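Local coordinates for CDGSH iron-sulfur domain-containing protein 3, mitochondrial (Homo sapiens, PDB 6AVJ), which binds two [2Fe-2S] clusters, can transfer them to the apo forms of the ferredoxins FDX1 and FDX2, and contributes to mitochondrial iron homeostasis, at residues K9-V14 with M59-T64; V14-G19 with F52-T57; K20-C25 with Q33-G38. The protein carries 2 engineered substitutions. One frame throughout, in Å; residues are numbered along the deposited sequence.

Contact 1 (K9-V14 with M59-T64); sequences KTPIKV and MVALCT. With FES (Fe2/s2 (inorganic) cluster), chain E.
Val14 CG2 touches two side chains of the partner strand. It lies 3.6 Å from both Val60 CG2 and Leu62 CD1. This face is tight. Beneath it, segments 12-14 and 59-62 run antiparallel, and four backbone hydrogen bonds join the pairs Ile12-Leu62 and Val14-Val60. The bond from Val14 N to Val60 O is 2.9 Å long. Past the strand end, Thr64 OG1 donates to Thr10 O over 2.8 Å. The hydroxyl sits above the carbonyl plane of Thr10, 68° out of it. With chi1 at 56°, Thr64 also turns CG2 to Ile12 CD1, 3.7 Å away. Replacing Thr64 by an alanine would probably leave Thr10 O without this donor and Ile12 CD1 without its methyl neighbour. The face of Lys13 and Ala61 is looser. Pro11 CB and Ala61 CB stay 4.1 Å apart, and the exposed Lys13 chain leads away. Cys63 is a ligand of the second [2Fe-2S] cluster, its SG on FE2 at 2.3 Å, and Pro11 and Thr64 line the same pocket. Around the two strands, Pro11 touches Cys74, Val60 packs on Leu16 further along strand 12-16, and Leu62 rests on Pro34 and Phe35 in the loop before helix 39-42.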
ATOM      1  N   LYS A   9       6.168  -7.475   3.057  1.00 11.36           N
ATOM      2  CA  LYS A   9       6.252  -8.461   1.993  1.00 13.83           C
ATOM      3  C   LYS A   9       5.067  -9.397   1.963  1.00 13.24           C
ATOM      4  O   LYS A   9       5.079 -10.360   1.204  1.00 15.39           O
ATOM      5  CB  LYS A   9       7.530  -9.291   2.119  1.00 20.72           C
ATOM      6  CG  LYS A   9       8.779  -8.517   1.799  1.00 24.04           C
ATOM      7  CD  LYS A   9       9.960  -9.501   1.885  1.00 27.07           C
ATOM      8  CE  LYS A   9      11.218  -8.766   2.008  1.00 27.75           C
ATOM      9  NZ  LYS A   9      12.366  -9.713   2.295  1.00 35.85           N
ATOM     10  N   THR A  10       4.037  -9.133   2.758  1.00 13.20           N
ATOM     11  CA  THR A  10       2.782  -9.884   2.683  1.00 15.78           C
ATOM     12  C   THR A  10       1.654  -8.871   2.809  1.00 14.71           C
ATOM     13  O   THR A  10       1.769  -7.922   3.609  1.00 11.36           O
ATOM     14  CB  THR A  10       2.656 -10.923   3.817  1.00 21.70           C
ATOM     15  OG1 THR A  10       2.707 -10.249   5.068  1.00 26.00           O
ATOM     16  CG2 THR A  10       3.802 -11.837   3.805  1.00 22.55           C
ATOM     17  N   PRO A  11       0.557  -9.068   2.072  1.00 13.02           N
ATOM     18  CA  PRO A  11      -0.547  -8.099   2.083  1.00 14.33           C
ATOM     19  C   PRO A  11      -1.250  -8.102   3.426  1.00 14.26           C
ATOM     20  O   PRO A  11      -1.084  -9.019   4.217  1.00 14.26           O
ATOM     21  CB  PRO A  11      -1.485  -8.610   0.967  1.00 13.90           C
ATOM     22  CG  PRO A  11      -1.203 -10.087   0.880  1.00 12.24           C
ATOM     23  CD  PRO A  11       0.305 -10.198   1.153  1.00 11.83           C
ATOM     24  N   ILE A  12      -2.069  -7.080   3.669  1.00 10.79           N
ATOM     25  CA  ILE A  12      -2.884  -7.017   4.870  1.00 11.33           C
ATOM     26  C   ILE A  12      -4.350  -7.151   4.471  1.00 17.52           C
ATOM     27  O   ILE A  12      -4.846  -6.431   3.594  1.00 12.96           O
ATOM     28  CB  ILE A  12      -2.632  -5.734   5.689  1.00 13.20           C
ATOM     29  CG1 ILE A  12      -1.218  -5.786   6.248  1.00 14.40           C
ATOM     30  CG2 ILE A  12      -3.595  -5.655   6.856  1.00 15.62           C
ATOM     31  CD1 ILE A  12      -0.709  -4.427   6.723  1.00 14.94           C
ATOM     32  N   LYS A  13      -5.032  -8.088   5.098  1.00 14.15           N
ATOM     33  CA  LYS A  13      -6.453  -8.273   4.842  1.00 15.70           C
ATOM     34  C   LYS A  13      -7.226  -7.259   5.654  1.00 14.30           C
ATOM     35  O   LYS A  13      -6.947  -7.073   6.837  1.00 17.26           O
ATOM     36  CB  LYS A  13      -6.891  -9.695   5.220  1.00 21.33           C
ATOM     37  CG  LYS A  13      -6.222 -10.780   4.445  1.00 22.24           C
ATOM     38  CD  LYS A  13      -6.981 -12.098   4.560  1.00 32.32           C
ATOM     39  CE  LYS A  13      -6.163 -13.289   4.031  1.00 47.67           C
ATOM     40  NZ  LYS A  13      -5.228 -13.905   5.058  1.00 52.14           N
ATOM     41  N   VAL A  14      -8.204  -6.598   5.025  1.00 13.52           N
ATOM     42  CA  VAL A  14      -8.992  -5.573   5.700  1.00 11.01           C
ATOM     43  C   VAL A  14     -10.453  -5.757   5.298  1.00 13.21           C
ATOM     44  O   VAL A  14     -10.775  -6.079   4.139  1.00 10.59           O
ATOM     45  CB  VAL A  14      -8.525  -4.130   5.370  1.00 19.06           C
ATOM     46  CG1 VAL A  14      -7.104  -3.914   5.705  1.00 20.52           C
ATOM     47  CG2 VAL A  14      -8.671  -3.858   3.961  1.00 22.07           C
ATOM     48  N   MET A  59     -14.099  -8.529   2.617  1.00 11.49           N
ATOM     49  CA  MET A  59     -12.679  -8.662   2.959  1.00 11.06           C
ATOM     50  C   MET A  59     -11.844  -8.516   1.675  1.00 12.57           C
ATOM     51  O   MET A  59     -12.147  -9.155   0.668  1.00 16.42           O
ATOM     52  CB  MET A  59     -12.401 -10.036   3.559  1.00 19.12           C
ATOM     53  CG  MET A  59     -13.186 -10.340   4.820  1.00 20.45           C
ATOM     54  SD  MET A  59     -12.843  -9.152   6.133  1.00 23.83           S
ATOM     55  CE  MET A  59     -11.019  -9.312   6.243  1.00 17.10           C
ATOM     56  N   VAL A  60     -10.821  -7.669   1.694  1.00 12.44           N
ATOM     57  CA  VAL A  60      -9.905  -7.559   0.565  1.00 13.90           C
ATOM     58  C   VAL A  60      -8.486  -7.690   1.110  1.00 16.53           C
ATOM     59  O   VAL A  60      -8.251  -7.612   2.310  1.00 14.61           O
ATOM     60  CB  VAL A  60     -10.043  -6.239  -0.197  1.00 11.69           C
ATOM     61  CG1 VAL A  60     -11.478  -6.062  -0.701  1.00 13.43           C
ATOM     62  CG2 VAL A  60      -9.625  -5.097   0.686  1.00 12.91           C
ATOM     63  N   ALA A  61      -7.547  -7.857   0.209  1.00 10.14           N
ATOM     64  CA  ALA A  61      -6.115  -7.875   0.566  1.00 11.72           C
ATOM     65  C   ALA A  61      -5.456  -6.668  -0.085  1.00  9.08           C
ATOM     66  O   ALA A  61      -5.462  -6.554  -1.314  1.00 10.40           O
ATOM     67  CB  ALA A  61      -5.453  -9.159   0.093  1.00 17.43           C
ATOM     68  N   LEU A  62      -4.967  -5.731   0.730  1.00 12.61           N
ATOM     69  CA  LEU A  62      -4.325  -4.517   0.219  1.00 12.19           C
ATOM     70  C   LEU A  62      -2.806  -4.654   0.178  1.00 11.35           C
ATOM     71  O   LEU A  62      -2.190  -5.238   1.064  1.00 10.93           O
ATOM     72  CB  LEU A  62      -4.724  -3.292   1.060  1.00  9.30           C
ATOM     73  CG  LEU A  62      -6.247  -2.979   0.964  1.00  9.04           C
ATOM     74  CD1 LEU A  62      -6.680  -1.808   1.768  1.00 10.71           C
ATOM     75  CD2 LEU A  62      -6.742  -2.920  -0.469  1.00 13.91           C
ATOM     76  N   CYS A  63      -2.205  -4.055  -0.843  1.00 10.24           N
ATOM     77  CA  CYS A  63      -0.791  -4.256  -1.117  1.00  9.05           C
ATOM     78  C   CYS A  63       0.063  -3.432  -0.160  1.00  8.49           C
ATOM     79  O   CYS A  63      -0.192  -2.226   0.068  1.00  9.00           O
ATOM     80  CB  CYS A  63      -0.505  -3.867  -2.575  1.00  8.37           C
ATOM     81  SG  CYS A  63       1.233  -3.858  -3.010  1.00  7.89           S
ATOM     82  N   THR A  64       1.070  -4.092   0.401  1.00  7.90           N
ATOM     83  CA  THR A  64       2.061  -3.488   1.280  1.00 13.65           C
ATOM     84  C   THR A  64       3.452  -3.419   0.647  1.00 13.47           C
ATOM     85  O   THR A  64       4.255  -2.568   1.047  1.00 12.04           O
ATOM     86  CB  THR A  64       2.176  -4.295   2.581  1.00 11.26           C
ATOM     87  OG1 THR A  64       2.486  -5.652   2.227  1.00 11.15           O
ATOM     88  CG2 THR A  64       0.892  -4.267   3.403  1.00 10.52           C
TER
HETATM   89 FE1  FES E 202       0.849  -8.496  -2.716  1.00 10.84          FE
HETATM   90 FE2  FES E 202       2.034  -6.000  -2.950  1.00 10.85          FE
HETATM   91  S1  FES E 202       1.526  -7.122  -1.098  1.00 10.82           S
HETATM   92  S2  FES E 202       1.286  -7.337  -4.542  1.00 10.04           S

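Contact 2 (V14-G19 with F52-T57)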
ATOM      1  N   VAL A  14      -8.204  -6.598   5.025  1.00 13.52           N
ATOM      2  CA  VAL A  14      -8.992  -5.573   5.700  1.00 11.01           C
ATOM      3  C   VAL A  14     -10.453  -5.757   5.298  1.00 13.21           C
ATOM      4  O   VAL A  14     -10.775  -6.079   4.139  1.00 10.59           O
ATOM      5  CB  VAL A  14      -8.525  -4.130   5.370  1.00 19.06           C
ATOM      6  CG1 VAL A  14      -7.104  -3.914   5.705  1.00 20.52           C
ATOM      7  CG2 VAL A  14      -8.671  -3.858   3.961  1.00 22.07           C
ATOM      8  N   GLU A  15     -11.333  -5.538   6.262  1.00 14.54           N
ATOM      9  CA  GLU A  15     -12.770  -5.542   5.985  1.00 12.35           C
ATOM     10  C   GLU A  15     -13.124  -4.135   5.527  1.00 16.46           C
ATOM     11  O   GLU A  15     -13.176  -3.208   6.342  1.00 22.12           O
ATOM     12  CB  GLU A  15     -13.574  -5.969   7.215  1.00 15.31           C
ATOM     13  CG  GLU A  15     -15.046  -6.005   6.856  1.00 16.43           C
ATOM     14  CD  GLU A  15     -15.941  -6.572   7.945  1.00 26.22           C
ATOM     15  OE1 GLU A  15     -15.482  -7.387   8.748  1.00 26.08           O
ATOM     16  OE2 GLU A  15     -17.114  -6.201   7.944  1.00 26.31           O
ATOM     17  N   LEU A  16     -13.333  -3.966   4.227  1.00 13.47           N
ATOM     18  CA  LEU A  16     -13.875  -2.705   3.691  1.00 15.13           C
ATOM     19  C   LEU A  16     -15.369  -2.581   3.955  1.00 13.73           C
ATOM     20  O   LEU A  16     -16.095  -3.568   3.886  1.00 17.25           O
ATOM     21  CB  LEU A  16     -13.671  -2.601   2.191  1.00 15.13           C
ATOM     22  CG  LEU A  16     -12.226  -2.668   1.711  1.00 16.89           C
ATOM     23  CD1 LEU A  16     -12.166  -2.445   0.174  1.00 23.02           C
ATOM     24  CD2 LEU A  16     -11.372  -1.737   2.443  1.00 18.04           C
ATOM     25  N   VAL A  17     -15.814  -1.355   4.220  1.00 15.06           N
ATOM     26  CA  VAL A  17     -17.209  -1.019   4.553  1.00 13.29           C
ATOM     27  C   VAL A  17     -17.775  -0.184   3.409  1.00 15.65           C
ATOM     28  O   VAL A  17     -17.194   0.857   3.050  1.00 16.31           O
ATOM     29  CB  VAL A  17     -17.285  -0.258   5.883  1.00 17.55           C
ATOM     30  CG1 VAL A  17     -18.725   0.327   6.096  1.00 16.59           C
ATOM     31  CG2 VAL A  17     -16.849  -1.160   7.047  1.00 20.25           C
ATOM     32  N   ALA A  18     -18.838  -0.683   2.783  1.00 11.81           N
ATOM     33  CA  ALA A  18     -19.496  -0.006   1.672  1.00 14.10           C
ATOM     34  C   ALA A  18     -19.792   1.445   2.041  1.00 12.99           C
ATOM     35  O   ALA A  18     -20.335   1.733   3.114  1.00 14.03           O
ATOM     36  CB  ALA A  18     -20.801  -0.745   1.290  1.00 14.51           C
ATOM     37  N   GLY A  19     -19.347   2.358   1.168  1.00 16.15           N
ATOM     38  CA  GLY A  19     -19.556   3.773   1.331  1.00 13.39           C
ATOM     39  C   GLY A  19     -18.462   4.495   2.058  1.00 17.86           C
ATOM     40  O   GLY A  19     -18.546   5.723   2.229  1.00 14.66           O
ATOM     41  N   PHE A  52      -9.827   6.004  -2.360  1.00 12.17           N
ATOM     42  CA  PHE A  52     -10.873   5.187  -2.980  1.00 11.21           C
ATOM     43  C   PHE A  52     -12.034   4.991  -2.014  1.00 14.42           C
ATOM     44  O   PHE A  52     -11.882   5.031  -0.793  1.00 15.09           O
ATOM     45  CB  PHE A  52     -10.391   3.818  -3.493  1.00 15.58           C
ATOM     46  CG  PHE A  52      -9.959   2.843  -2.414  1.00 13.27           C
ATOM     47  CD1 PHE A  52      -8.720   2.978  -1.800  1.00 13.31           C
ATOM     48  CD2 PHE A  52     -10.784   1.792  -2.017  1.00 16.50           C
ATOM     49  CE1 PHE A  52      -8.300   2.078  -0.833  1.00 13.70           C
ATOM     50  CE2 PHE A  52     -10.365   0.906  -1.010  1.00 12.04           C
ATOM     51  CZ  PHE A  52      -9.140   1.039  -0.447  1.00 12.20           C
ATOM     52  N   LYS A  53     -13.209   4.790  -2.578  1.00 14.81           N
ATOM     53  CA  LYS A  53     -14.421   4.617  -1.779  1.00 18.02           C
ATOM     54  C   LYS A  53     -14.899   3.202  -2.021  1.00 16.36           C
ATOM     55  O   LYS A  53     -15.073   2.797  -3.173  1.00 19.41           O
ATOM     56  CB  LYS A  53     -15.525   5.604  -2.163  1.00 23.03           C
ATOM     57  CG  LYS A  53     -16.841   5.379  -1.346  1.00 25.30           C
ATOM     58  CD  LYS A  53     -17.954   6.410  -1.617  1.00 26.96           C
ATOM     59  CE  LYS A  53     -17.651   7.756  -0.999  1.00 30.77           C
ATOM     60  NZ  LYS A  53     -18.872   8.601  -1.002  1.00 41.33           N
ATOM     61  N   ALA A  54     -15.106   2.460  -0.955  1.00 14.75           N
ATOM     62  CA  ALA A  54     -15.488   1.063  -1.097  1.00 17.32           C
ATOM     63  C   ALA A  54     -16.904   0.977  -1.631  1.00 15.29           C
ATOM     64  O   ALA A  54     -17.793   1.632  -1.105  1.00 17.00           O
ATOM     65  CB  ALA A  54     -15.423   0.341   0.250  1.00 14.17           C
ATOM     66  N   GLN A  55     -17.122   0.125  -2.627  1.00 17.22           N
ATOM     67  CA  GLN A  55     -18.452  -0.020  -3.200  1.00 22.25           C
ATOM     68  C   GLN A  55     -19.254  -1.123  -2.532  1.00 23.55           C
ATOM     69  O   GLN A  55     -20.484  -1.107  -2.620  1.00 23.14           O
ATOM     70  CB  GLN A  55     -18.351  -0.296  -4.705  1.00 25.13           C
ATOM     71  CG  GLN A  55     -17.578   0.786  -5.499  1.00 35.41           C
ATOM     72  CD  GLN A  55     -18.301   2.114  -5.560  1.00 38.43           C
ATOM     73  OE1 GLN A  55     -19.270   2.270  -6.303  1.00 40.62           O
ATOM     74  NE2 GLN A  55     -17.818   3.092  -4.792  1.00 35.94           N
ATOM     75  N   GLU A  56     -18.593  -2.065  -1.857  1.00 17.24           N
ATOM     76  CA  GLU A  56     -19.276  -3.173  -1.204  1.00 20.21           C
ATOM     77  C   GLU A  56     -18.527  -3.553   0.072  1.00 18.66           C
ATOM     78  O   GLU A  56     -17.341  -3.268   0.226  1.00 14.51           O
ATOM     79  CB  GLU A  56     -19.452  -4.351  -2.172  1.00 25.21           C
ATOM     80  CG  GLU A  56     -18.264  -4.755  -2.925  1.00 31.82           C
ATOM     81  CD  GLU A  56     -18.546  -5.858  -3.969  1.00 40.58           C
ATOM     82  OE1 GLU A  56     -19.682  -5.958  -4.491  1.00 49.33           O
ATOM     83  OE2 GLU A  56     -17.612  -6.626  -4.267  1.00 47.23           O
ATOM     84  N   THR A  57     -19.258  -4.108   1.032  1.00 17.14           N
ATOM     85  CA  THR A  57     -18.651  -4.585   2.270  1.00 16.89           C
ATOM     86  C   THR A  57     -18.088  -5.976   2.008  1.00 14.21           C
ATOM     87  O   THR A  57     -18.820  -6.875   1.614  1.00 11.86           O
ATOM     88  CB  THR A  57     -19.660  -4.571   3.425  1.00 18.13           C
ATOM     89  OG1 THR A  57     -20.013  -3.208   3.725  1.00 15.36           O
ATOM     90  CG2 THR A  57     -19.048  -5.254   4.717  1.00 15.07           C
TER
HETATM   91  O   HOH W   1     -20.626   7.422   1.218  1.00 26.80           O
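Ala54 CB points into the bend of segment 14-19 and meets Val17 O at 3.4 Å and Leu16 CB at 3.9 Å. Two nearly straight hydrogen bonds form close by. Gly19 N donates to Ala54 O over 2.8 Å. Ala18 N donates to the hydroxyl of Thr57, OG1, over 2.9 Å with an angle of 176° at the hydrogen. Gly19 takes backbone angles (phi 92°) at which a CB would jam against the preceding carbonyl O. The aliphatic part of Lys53 lies along Gly19, and one water joins Gly19 O to Lys53 NZ. The first torsion of Thr57 (chi1 -66°) sets OG1 beside its own backbone N and lets CG2 run toward Leu16 O, 3.5 Å away. Further in, Leu16 CD1 comes to the edge of the Phe52 ring, in its plane, 4.0 Å from CE2. A second shell positions these parts. Gln55 NE2 bonds back to Lys53 O at 3.2 Å, reaching it from above the carbonyl plane. Glu56 forms a salt bridge with Arg58, and Val17 N is bonded to Tyr22 OH. The contact thus pairs two turns at the end of the strands away from the clusters, in what corresponds to the beta-cap part of the NEET fold. One links strand 12-16 to strand 21-24. The other links strand 50-53 to strand 58-62.

Contact 3 (K20-C25 with Q33-G38); sequences KTYRWC and QPFCDG. With FES (Fe2/s2 (inorganic) cluster), chain D.
Phe35 lies along the strand segment from Arg23 back to Tyr22. Its CB touches Arg23 O at 3.5 Å. CG stands anti to the carbonyl carbon (chi1 -59°), which sends the ring toward Tyr22. CD1 stays 3.6 Å from Arg23 O, and this oxygen meets the ring at its edge, in plane. CE1 reaches Tyr22 CD2 at 3.7 Å, and CZ at the tip ends near the same atom. The two rings lie near parallel, at 27°, but are slid apart and barely overlap. Pro34 CG covers the centre of one face of the Phe35 ring. A cis peptide bond precedes Pro34.

Two backbone bonds fix the loop on the end of strand 21-24 and the residue after it. Cys36 N donates to Arg23 O and Cys25 N donates to Pro34 O, both over 2.9 Å. Cys25 SG then binds FE2 and Cys36 SG binds FE1, each at 2.4 Å. Gln33 NE2 donates to Cys25 SG over 3.5 Å, which would probably soften the charge on that sulfur. Gln33 OE1 is bonded to Lys66 NZ. Cys27 and the engineered Cys40 complete the ligands. Cys40 stands where the family motif has its histidine ligand. Two cysteines close together in sequence, then a third that begins Cys-Asp-Gly-Ser, mark the CDGSH iron-sulfur motif of the NEET family.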
ATOM      1  N   LYS A  20     -17.482   3.771   2.563  1.00 15.77           N
ATOM      2  CA  LYS A  20     -16.454   4.386   3.383  1.00 16.01           C
ATOM      3  C   LYS A  20     -15.282   4.730   2.488  1.00 15.31           C
ATOM      4  O   LYS A  20     -14.962   3.979   1.559  1.00 12.37           O
ATOM      5  CB  LYS A  20     -16.005   3.468   4.509  1.00 17.96           C
ATOM      6  CG  LYS A  20     -15.059   4.124   5.478  1.00 20.33           C
ATOM      7  CD  LYS A  20     -14.997   3.290   6.757  1.00 24.00           C
ATOM      8  CE  LYS A  20     -13.854   3.689   7.666  1.00 23.99           C
ATOM      9  NZ  LYS A  20     -13.956   2.888   8.918  1.00 34.60           N
ATOM     10  N   THR A  21     -14.687   5.881   2.745  1.00 15.68           N
ATOM     11  CA  THR A  21     -13.543   6.364   1.964  1.00 13.58           C
ATOM     12  C   THR A  21     -12.242   5.941   2.619  1.00 14.25           C
ATOM     13  O   THR A  21     -12.077   6.076   3.833  1.00 10.78           O
ATOM     14  CB  THR A  21     -13.565   7.892   1.818  1.00 15.63           C
ATOM     15  OG1 THR A  21     -14.697   8.235   1.036  1.00 17.46           O
ATOM     16  CG2 THR A  21     -12.295   8.397   1.114  1.00 18.84           C
ATOM     17  N   TYR A  22     -11.325   5.418   1.807  1.00 14.05           N
ATOM     18  CA  TYR A  22     -10.047   4.911   2.274  1.00 11.80           C
ATOM     19  C   TYR A  22      -8.940   5.611   1.498  1.00 11.33           C
ATOM     20  O   TYR A  22      -9.165   6.087   0.376  1.00 13.21           O
ATOM     21  CB  TYR A  22      -9.943   3.384   2.082  1.00 14.23           C
ATOM     22  CG  TYR A  22     -10.967   2.584   2.880  1.00 13.04           C
ATOM     23  CD1 TYR A  22     -12.246   2.331   2.374  1.00 11.69           C
ATOM     24  CD2 TYR A  22     -10.679   2.148   4.164  1.00 14.90           C
ATOM     25  CE1 TYR A  22     -13.200   1.634   3.127  1.00 14.98           C
ATOM     26  CE2 TYR A  22     -11.632   1.420   4.919  1.00 17.22           C
ATOM     27  CZ  TYR A  22     -12.879   1.172   4.386  1.00 16.13           C
ATOM     28  OH  TYR A  22     -13.813   0.479   5.136  1.00 14.39           O
ATOM     29  N   ARG A  23      -7.733   5.624   2.094  1.00 11.50           N
ATOM     30  CA  ARG A  23      -6.537   6.266   1.502  1.00 11.04           C
ATOM     31  C   ARG A  23      -5.376   5.285   1.582  1.00  9.03           C
ATOM     32  O   ARG A  23      -4.778   5.097   2.646  1.00 11.28           O
ATOM     33  CB  ARG A  23      -6.206   7.575   2.192  1.00 13.49           C
ATOM     34  CG  ARG A  23      -7.248   8.696   1.877  1.00 18.94           C
ATOM     35  CD  ARG A  23      -7.055   9.932   2.704  1.00 20.57           C
ATOM     36  NE  ARG A  23      -7.984  10.985   2.270  1.00 24.63           N
ATOM     37  CZ  ARG A  23      -9.273  11.044   2.605  1.00 26.27           C
ATOM     38  NH1 ARG A  23      -9.811  10.127   3.402  1.00 22.03           N
ATOM     39  NH2 ARG A  23     -10.040  12.033   2.153  1.00 32.79           N
ATOM     40  N   TRP A  24      -5.114   4.609   0.476  1.00  8.91           N
ATOM     41  CA  TRP A  24      -4.091   3.570   0.454  1.00 11.22           C
ATOM     42  C   TRP A  24      -2.694   4.181   0.420  1.00 10.70           C
ATOM     43  O   TRP A  24      -2.427   5.094  -0.359  1.00  9.79           O
ATOM     44  CB  TRP A  24      -4.254   2.691  -0.762  1.00  8.48           C
ATOM     45  CG  TRP A  24      -3.185   1.613  -0.946  1.00  6.75           C
ATOM     46  CD1 TRP A  24      -2.977   0.554  -0.141  1.00 10.40           C
ATOM     47  CD2 TRP A  24      -2.270   1.480  -2.032  1.00  8.55           C
ATOM     48  NE1 TRP A  24      -1.981  -0.243  -0.643  1.00  9.73           N
ATOM     49  CE2 TRP A  24      -1.539   0.306  -1.820  1.00  8.99           C
ATOM     50  CE3 TRP A  24      -2.032   2.213  -3.198  1.00  8.97           C
ATOM     51  CZ2 TRP A  24      -0.513  -0.102  -2.696  1.00 10.77           C
ATOM     52  CZ3 TRP A  24      -1.059   1.803  -4.063  1.00 12.38           C
ATOM     53  CH2 TRP A  24      -0.295   0.660  -3.807  1.00 10.29           C
ATOM     54  N   CYS A  25      -1.785   3.653   1.222  1.00 10.85           N
ATOM     55  CA  CYS A  25      -0.448   4.229   1.216  1.00  9.14           C
ATOM     56  C   CYS A  25       0.277   3.781  -0.052  1.00 11.31           C
ATOM     57  O   CYS A  25       0.481   2.581  -0.284  1.00  9.39           O
ATOM     58  CB  CYS A  25       0.322   3.851   2.487  1.00 13.28           C
ATOM     59  SG  CYS A  25       2.082   4.276   2.427  1.00  9.56           S
ATOM     60  N   GLN A  33       0.169   0.654   8.059  1.00 13.72           N
ATOM     61  CA  GLN A  33      -0.078  -0.010   6.801  1.00 12.42           C
ATOM     62  C   GLN A  33      -1.400  -0.755   6.913  1.00 14.26           C
ATOM     63  O   GLN A  33      -1.706  -1.316   7.974  1.00 12.66           O
ATOM     64  CB  GLN A  33       1.050  -0.978   6.454  1.00 14.04           C
ATOM     65  CG  GLN A  33       2.351  -0.307   5.995  1.00 13.30           C
ATOM     66  CD  GLN A  33       2.161   0.470   4.700  1.00 16.19           C
ATOM     67  OE1 GLN A  33       1.344   0.085   3.826  1.00 11.78           O
ATOM     68  NE2 GLN A  33       2.880   1.579   4.573  1.00 12.16           N
ATOM     69  N   PRO A  34      -2.174  -0.839   5.822  1.00 14.42           N
ATOM     70  CA  PRO A  34      -1.875  -0.482   4.415  1.00 11.58           C
ATOM     71  C   PRO A  34      -2.290   0.923   4.043  1.00 12.19           C
ATOM     72  O   PRO A  34      -2.257   1.275   2.856  1.00 12.16           O
ATOM     73  CB  PRO A  34      -2.728  -1.462   3.623  1.00 10.35           C
ATOM     74  CG  PRO A  34      -3.915  -1.664   4.507  1.00 10.53           C
ATOM     75  CD  PRO A  34      -3.445  -1.584   5.926  1.00 11.92           C
ATOM     76  N   PHE A  35      -2.690   1.721   5.015  1.00  8.61           N
ATOM     77  CA  PHE A  35      -3.287   3.031   4.766  1.00 13.75           C
ATOM     78  C   PHE A  35      -2.317   4.157   5.100  1.00 13.12           C
ATOM     79  O   PHE A  35      -1.381   3.991   5.880  1.00 11.93           O
ATOM     80  CB  PHE A  35      -4.582   3.199   5.608  1.00 14.79           C
ATOM     81  CG  PHE A  35      -5.620   2.145   5.311  1.00 13.65           C
ATOM     82  CD1 PHE A  35      -6.201   2.085   4.070  1.00 14.30           C
ATOM     83  CD2 PHE A  35      -5.990   1.208   6.278  1.00 19.67           C
ATOM     84  CE1 PHE A  35      -7.145   1.125   3.778  1.00 15.11           C
ATOM     85  CE2 PHE A  35      -6.919   0.255   6.008  1.00 17.38           C
ATOM     86  CZ  PHE A  35      -7.496   0.197   4.746  1.00 14.53           C
ATOM     87  N   CYS A  36      -2.584   5.314   4.515  1.00 11.03           N
ATOM     88  CA  CYS A  36      -1.779   6.519   4.722  1.00 16.11           C
ATOM     89  C   CYS A  36      -1.938   7.073   6.145  1.00 16.27           C
ATOM     90  O   CYS A  36      -3.037   7.110   6.695  1.00 17.87           O
ATOM     91  CB  CYS A  36      -2.196   7.553   3.679  1.00 12.46           C
ATOM     92  SG  CYS A  36      -1.486   9.172   3.738  1.00 12.04           S
ATOM     93  N   ASP A  37      -0.814   7.448   6.748  1.00 11.38           N
ATOM     94  CA  ASP A  37      -0.770   8.165   8.012  1.00 15.49           C
ATOM     95  C   ASP A  37      -0.152   9.551   7.862  1.00 20.10           C
ATOM     96  O   ASP A  37       0.148  10.201   8.874  1.00 14.87           O
ATOM     97  CB  ASP A  37      -0.001   7.345   9.070  1.00 14.35           C
ATOM     98  CG  ASP A  37       1.520   7.244   8.818  1.00 15.98           C
ATOM     99  OD1 ASP A  37       2.078   7.788   7.794  1.00 11.86           O
ATOM    100  OD2 ASP A  37       2.190   6.581   9.685  1.00 15.23           O
ATOM    101  N   GLY A  38       0.035  10.028   6.636  1.00 13.39           N
ATOM    102  CA  GLY A  38       0.571  11.366   6.418  1.00 16.30           C
ATOM    103  C   GLY A  38       2.073  11.434   6.226  1.00 17.41           C
ATOM    104  O   GLY A  38       2.588  12.507   5.894  1.00 13.01           O
TER
HETATM  105 FE1  FES D 201       0.629   8.718   2.795  1.00 13.79          FE
HETATM  106 FE2  FES D 201       2.256   6.619   2.298  1.00 13.51          FE
HETATM  107  S1  FES D 201       0.939   7.607   0.863  1.00 12.13           S
HETATM  108  S2  FES D 201       1.930   7.633   4.219  1.00 11.52           S

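From the N terminus, the chain passes through 9-14 and 14-19, which share Val14 on strand 12-16, and then enters strand 21-24. Contact 3 closes first, a short loop from 20-25 to 33-38. Contact 2 closes next, when the chain returns along strand 50-53, and its loop encloses contact 3. Contact 1 closes last, on strand 58-62, and encloses both. None of the loops cross. Contact 3 supplies two ligands of the first cluster, and contact 1 supplies one of the second. Trp24 NE1 to Cys63 O, a probable hydrogen bond, ties these two sites together. Contact 2 joins the two small antiparallel sheets through their turns.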